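Local structure of CELL WALL surface anchor family protein (2WW8) at residues Gly611-Gly614 with Arg615-Ala619; Leu653-Thr657 with Glu658-Arg662. The protein serves as the adhesin of the pneumococcal pilus and probably takes part in recognising host cells. One frame throughout, in Å; residues are numbered along the deposited sequence.

Interaction 1: Gly611-Gly614 with Arg615-Ala619; sequences GTDG and RFDPA. With CA (calcium ion), chain D.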
loop_
_atom_site.group_PDB
_atom_site.type_symbol
_atom_site.label_atom_id
_atom_site.label_comp_id
_atom_site.label_asym_id
_atom_site.label_seq_id
_atom_site.Cartn_x
_atom_site.Cartn_y
_atom_site.Cartn_z
ATOM N N GLY A 611 25.224 -3.554 -8.295
ATOM C CA GLY A 611 26.111 -4.623 -7.811
ATOM C C GLY A 611 27.525 -4.629 -8.386
ATOM O O GLY A 611 27.944 -3.735 -9.127
ATOM N N THR A 612 28.303 -5.649 -8.053
ATOM C CA THR A 612 29.740 -5.645 -8.380
ATOM C C THR A 612 30.104 -5.456 -9.859
ATOM O O THR A 612 31.142 -4.854 -10.146
ATOM C CB THR A 612 30.426 -6.876 -7.753
ATOM O OG1 THR A 612 29.978 -6.943 -6.387
ATOM C CG2 THR A 612 31.939 -6.754 -7.766
ATOM N N ASP A 613 29.267 -5.927 -10.793
ATOM C CA ASP A 613 29.600 -5.799 -12.222
ATOM C C ASP A 613 29.581 -4.338 -12.671
ATOM O O ASP A 613 30.102 -4.000 -13.742
ATOM C CB ASP A 613 28.773 -6.729 -13.131
ATOM C CG ASP A 613 27.255 -6.603 -12.893
ATOM O OD1 ASP A 613 26.904 -6.356 -11.731
ATOM O OD2 ASP A 613 26.404 -6.760 -13.808
ATOM N N GLY A 614 29.024 -3.462 -11.835
ATOM C CA GLY A 614 28.829 -2.087 -12.248
ATOM C C GLY A 614 28.034 -1.925 -13.536
ATOM O O GLY A 614 28.186 -0.897 -14.178
ATOM N N ARG A 615 27.209 -2.891 -13.943
ATOM C CA ARG A 615 26.334 -2.763 -15.117
ATOM C C ARG A 615 24.901 -3.093 -14.684
ATOM O O ARG A 615 24.671 -4.092 -13.939
ATOM C CB ARG A 615 26.651 -3.788 -16.216
ATOM C CG ARG A 615 27.752 -3.444 -17.212
ATOM C CD ARG A 615 27.737 -4.528 -18.289
ATOM N NE ARG A 615 28.971 -4.611 -19.071
ATOM C CZ ARG A 615 29.253 -3.818 -20.105
ATOM N NH1 ARG A 615 28.386 -2.876 -20.458
ATOM N NH2 ARG A 615 30.396 -3.946 -20.775
ATOM N N PHE A 616 23.970 -2.285 -15.187
ATOM C CA PHE A 616 22.529 -2.520 -15.003
ATOM C C PHE A 616 22.098 -3.792 -15.732
ATOM O O PHE A 616 22.282 -3.907 -16.945
ATOM C CB PHE A 616 21.692 -1.362 -15.539
ATOM C CG PHE A 616 20.239 -1.432 -15.148
ATOM C CD1 PHE A 616 19.831 -1.180 -13.842
ATOM C CD2 PHE A 616 19.285 -1.756 -16.105
ATOM C CE1 PHE A 616 18.504 -1.258 -13.474
ATOM C CE2 PHE A 616 17.941 -1.807 -15.768
ATOM C CZ PHE A 616 17.541 -1.553 -14.462
ATOM N N ASP A 617 21.500 -4.734 -15.006
ATOM C CA ASP A 617 21.157 -6.001 -15.629
ATOM C C ASP A 617 20.017 -6.573 -14.772
ATOM O O ASP A 617 19.703 -6.033 -13.702
ATOM C CB ASP A 617 22.402 -6.908 -15.695
ATOM C CG ASP A 617 22.578 -7.711 -14.410
ATOM O OD1 ASP A 617 22.979 -7.036 -13.438
ATOM O OD2 ASP A 617 22.276 -8.941 -14.312
ATOM N N PRO A 618 19.422 -7.697 -15.207
ATOM C CA PRO A 618 18.260 -8.215 -14.474
ATOM C C PRO A 618 18.440 -8.510 -12.986
ATOM O O PRO A 618 17.446 -8.458 -12.267
ATOM C CB PRO A 618 17.914 -9.494 -15.256
ATOM C CG PRO A 618 18.415 -9.158 -16.680
ATOM C CD PRO A 618 19.761 -8.575 -16.347
ATOM N N ALA A 619 19.655 -8.807 -12.522
ATOM C CA ALA A 619 19.953 -8.870 -11.073
ATOM C C ALA A 619 19.706 -7.588 -10.256
ATOM O O ALA A 619 19.668 -7.680 -9.010
ATOM C CB ALA A 619 21.401 -9.321 -10.834
HETATM CA CA CA D . 24.381 -5.608 -12.090
HETATM O O HOH W 1 24.625 -7.557 -10.617
#
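Asp613 and Asp617 turn their carboxylates toward each other and meet at a calcium ion rather than through a hydrogen bond. Asp613 holds the metal with both oxygens at rather long range, OD1 at 2.7 Å and OD2 at 2.9 Å from the calcium, so that its CG lies 3.1 Å from the ion. Asp617 uses one oxygen in a shorter bond, its OD1 standing 2.4 Å from the metal. In both aspartates CG sits between the backbone N and the carbonyl carbon (chi1 52° for Asp613, 86° for Asp617), which directs both carboxylates to the ion that the loop curls around. The carbonyl of Arg615 makes a third corner beside the two carboxylates, its O 2.4 Å from the calcium, while the guanidinium of that arginine extends away. Asp613 OD2 therefore comes within 3.2 Å of Arg615 O, a closeness of two oxygens that the shared metal makes tolerable. A water bound at 2.5 Å from the calcium, Leu610 O and both carboxylate oxygens of Asp620 complete the shell. The second oxygen of Asp617, OD2, accepts from Ala619 N in an Asx turn, met from above the carboxylate plane. A type I turn from Gly611 to Gly614 brings Asp613 round to the ion. With three carboxylates on one divalent cation, calcium probably offsets their mutual repulsion and holds this otherwise irregular surface loop in shape.

Interaction 2: Leu653-Thr657 with Glu658-Arg662; sequences LYDTT and EKRIR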
loop_
_atom_site.group_PDB
_atom_site.type_symbol
_atom_site.label_atom_id
_atom_site.label_comp_id
_atom_site.label_asym_id
_atom_site.label_seq_id
_atom_site.Cartn_x
_atom_site.Cartn_y
_atom_site.Cartn_z
ATOM N N LEU A 653 14.991 0.039 -18.722
ATOM C CA LEU A 653 16.237 0.575 -19.274
ATOM C C LEU A 653 16.910 1.494 -18.270
ATOM O O LEU A 653 16.268 2.088 -17.373
ATOM C CB LEU A 653 15.982 1.366 -20.570
ATOM C CG LEU A 653 15.091 0.517 -21.489
ATOM C CD1 LEU A 653 14.474 1.315 -22.630
ATOM C CD2 LEU A 653 16.001 -0.655 -22.098
ATOM N N TYR A 654 18.224 1.609 -18.420
ATOM C CA TYR A 654 18.951 2.454 -17.481
ATOM C C TYR A 654 19.934 3.273 -18.300
ATOM O O TYR A 654 20.816 2.695 -18.942
ATOM C CB TYR A 654 19.776 1.655 -16.473
ATOM C CG TYR A 654 20.628 2.573 -15.568
ATOM C CD1 TYR A 654 20.028 3.487 -14.688
ATOM C CD2 TYR A 654 22.007 2.544 -15.601
ATOM C CE1 TYR A 654 20.776 4.332 -13.882
ATOM C CE2 TYR A 654 22.787 3.395 -14.787
ATOM C CZ TYR A 654 22.161 4.260 -13.911
ATOM O OH TYR A 654 22.881 5.086 -13.080
ATOM N N ASP A 655 19.758 4.593 -18.302
ATOM C CA ASP A 655 20.625 5.477 -19.092
ATOM C C ASP A 655 21.765 5.888 -18.146
ATOM O O ASP A 655 21.512 6.539 -17.122
ATOM C CB ASP A 655 19.840 6.707 -19.586
ATOM C CG ASP A 655 18.526 6.351 -20.349
ATOM O OD1 ASP A 655 18.513 5.411 -21.203
ATOM O OD2 ASP A 655 17.458 7.001 -20.110
ATOM N N THR A 656 23.005 5.508 -18.466
ATOM C CA THR A 656 24.114 5.680 -17.539
ATOM C C THR A 656 24.556 7.150 -17.457
ATOM O O THR A 656 25.068 7.580 -16.428
ATOM C CB THR A 656 25.368 4.853 -17.969
ATOM O OG1 THR A 656 25.744 5.215 -19.296
ATOM C CG2 THR A 656 25.029 3.393 -18.024
ATOM N N THR A 657 24.387 7.897 -18.542
ATOM C CA THR A 657 24.758 9.306 -18.594
ATOM C C THR A 657 23.748 10.078 -17.757
ATOM O O THR A 657 24.150 10.917 -16.949
ATOM C CB THR A 657 24.679 9.804 -20.035
ATOM O OG1 THR A 657 25.774 9.240 -20.765
ATOM C CG2 THR A 657 24.768 11.341 -20.104
ATOM N N GLU A 658 22.458 9.765 -17.938
ATOM C CA GLU A 658 21.422 10.531 -17.268
ATOM C C GLU A 658 21.130 9.975 -15.888
ATOM O O GLU A 658 20.360 10.599 -15.173
ATOM C CB GLU A 658 20.132 10.600 -18.083
ATOM C CG GLU A 658 20.260 11.388 -19.386
ATOM C CD GLU A 658 20.658 10.549 -20.623
ATOM O OE1 GLU A 658 21.091 9.356 -20.551
ATOM O OE2 GLU A 658 20.538 11.116 -21.738
ATOM N N LYS A 659 21.740 8.849 -15.506
ATOM C CA LYS A 659 21.401 8.137 -14.254
ATOM C C LYS A 659 19.869 7.969 -14.111
ATOM O O LYS A 659 19.249 8.385 -13.135
ATOM C CB LYS A 659 22.015 8.818 -13.012
ATOM C CG LYS A 659 23.555 8.906 -12.999
ATOM C CD LYS A 659 24.008 9.783 -11.790
ATOM C CE LYS A 659 22.830 10.259 -10.856
ATOM N NZ LYS A 659 22.874 10.466 -9.339
ATOM N N ARG A 660 19.238 7.350 -15.096
ATOM C CA ARG A 660 17.786 7.331 -15.108
ATOM C C ARG A 660 17.266 5.970 -15.570
ATOM O O ARG A 660 17.768 5.429 -16.543
ATOM C CB ARG A 660 17.347 8.468 -16.031
ATOM C CG ARG A 660 15.933 8.438 -16.484
ATOM C CD ARG A 660 15.691 9.671 -17.290
ATOM N NE ARG A 660 16.048 9.427 -18.672
ATOM C CZ ARG A 660 16.581 10.338 -19.482
ATOM N NH1 ARG A 660 16.830 11.584 -19.066
ATOM N NH2 ARG A 660 16.919 9.999 -20.714
ATOM N N ILE A 661 16.280 5.450 -14.855
ATOM C CA ILE A 661 15.589 4.219 -15.239
ATOM C C ILE A 661 14.384 4.682 -16.052
ATOM O O ILE A 661 13.691 5.653 -15.662
ATOM C CB ILE A 661 15.083 3.449 -14.001
ATOM C CG1 ILE A 661 16.304 3.006 -13.175
ATOM C CG2 ILE A 661 14.144 2.245 -14.386
ATOM C CD1 ILE A 661 15.944 2.400 -11.861
ATOM N N ARG A 662 14.126 3.972 -17.152
ATOM C CA ARG A 662 12.836 4.085 -17.828
ATOM C C ARG A 662 12.177 2.705 -17.907
ATOM O O ARG A 662 12.822 1.657 -18.202
ATOM C CB ARG A 662 12.986 4.673 -19.242
ATOM C CG ARG A 662 13.419 6.132 -19.176
ATOM C CD ARG A 662 14.242 6.534 -20.367
ATOM N NE ARG A 662 13.568 6.073 -21.559
ATOM C CZ ARG A 662 14.131 5.384 -22.554
ATOM N NH1 ARG A 662 15.446 5.077 -22.578
ATOM N NH2 ARG A 662 13.334 5.037 -23.553
#
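Asp655 OD2 is gripped by two nitrogens of Arg660, NH2 at 3.1 Å and NE at 3.2 Å from that oxygen, though both hydrogen bonds are weak, their N-H...O angles far from straight, and the attraction is probably largely one of charge. The planes of carboxylate and guanidinium stand 79° apart, so the two groups do not pair flat against each other. Arg662 approaches differently. Its plane is only 19° from that of the carboxylate, and Asp655 OD1 lies in plane at the guanidinium edge, 3.4 Å from Arg662 NH1 in another weak bond. A bend at chi3 (48°) turns the end of Arg662 back over the neighbouring strand, where Leu653 CD1 rests over one face of its guanidinium. Glu658 lies beside Arg660: its CB sits over one face of the Arg660 guanidinium, toward the rim, and its OE1 comes 3.1 Å from Asp655 CB.

Beneath these side chains runs an antiparallel beta hairpin. Leu653 with Arg662 and Asp655 with Arg660 are its hydrogen-bonded pairs, and Lys659 and Arg660 both face Asp655 in a G1 beta bulge. On the other face of the sheet, Tyr654 CD1 packs 4.0 Å from Ile661 CG1. Farther along the ring, the Tyr654 hydroxyl lies beside CA and CB of Lys659, whose NZ is hydrogen-bonded to Ile606 O.

The hairpin thus has a charged face and a largely apolar one. On the former, two arginines reach separate oxygens of Asp655 and probably offset the closeness of its charge to that of Glu658, which joins this salt-bridge network only through a long, charge-only pairing of its OE2 with Arg660 NH2 (3.9 Å).

Interactions 1 and 2 belong to the same Ig-like tip-pilin region, their centres about 13 Å apart, and Phe616 joins them. Its ring meets that of Tyr654 with the planes about 35° apart, and Phe616 CG comes 3.4 Å from Tyr654 CB. Tyr621, just beyond the calcium loop, meets the same phenylalanine. The loop at 611-619 and the hairpin at 653-662 are thus packed together through aromatic side chains, whereas the salt bridges of interaction 2 lie on the other face of the hairpin. The side chain of Tyr654 is about 9 Å from the calcium: it packs against the metal loop without binding the ion.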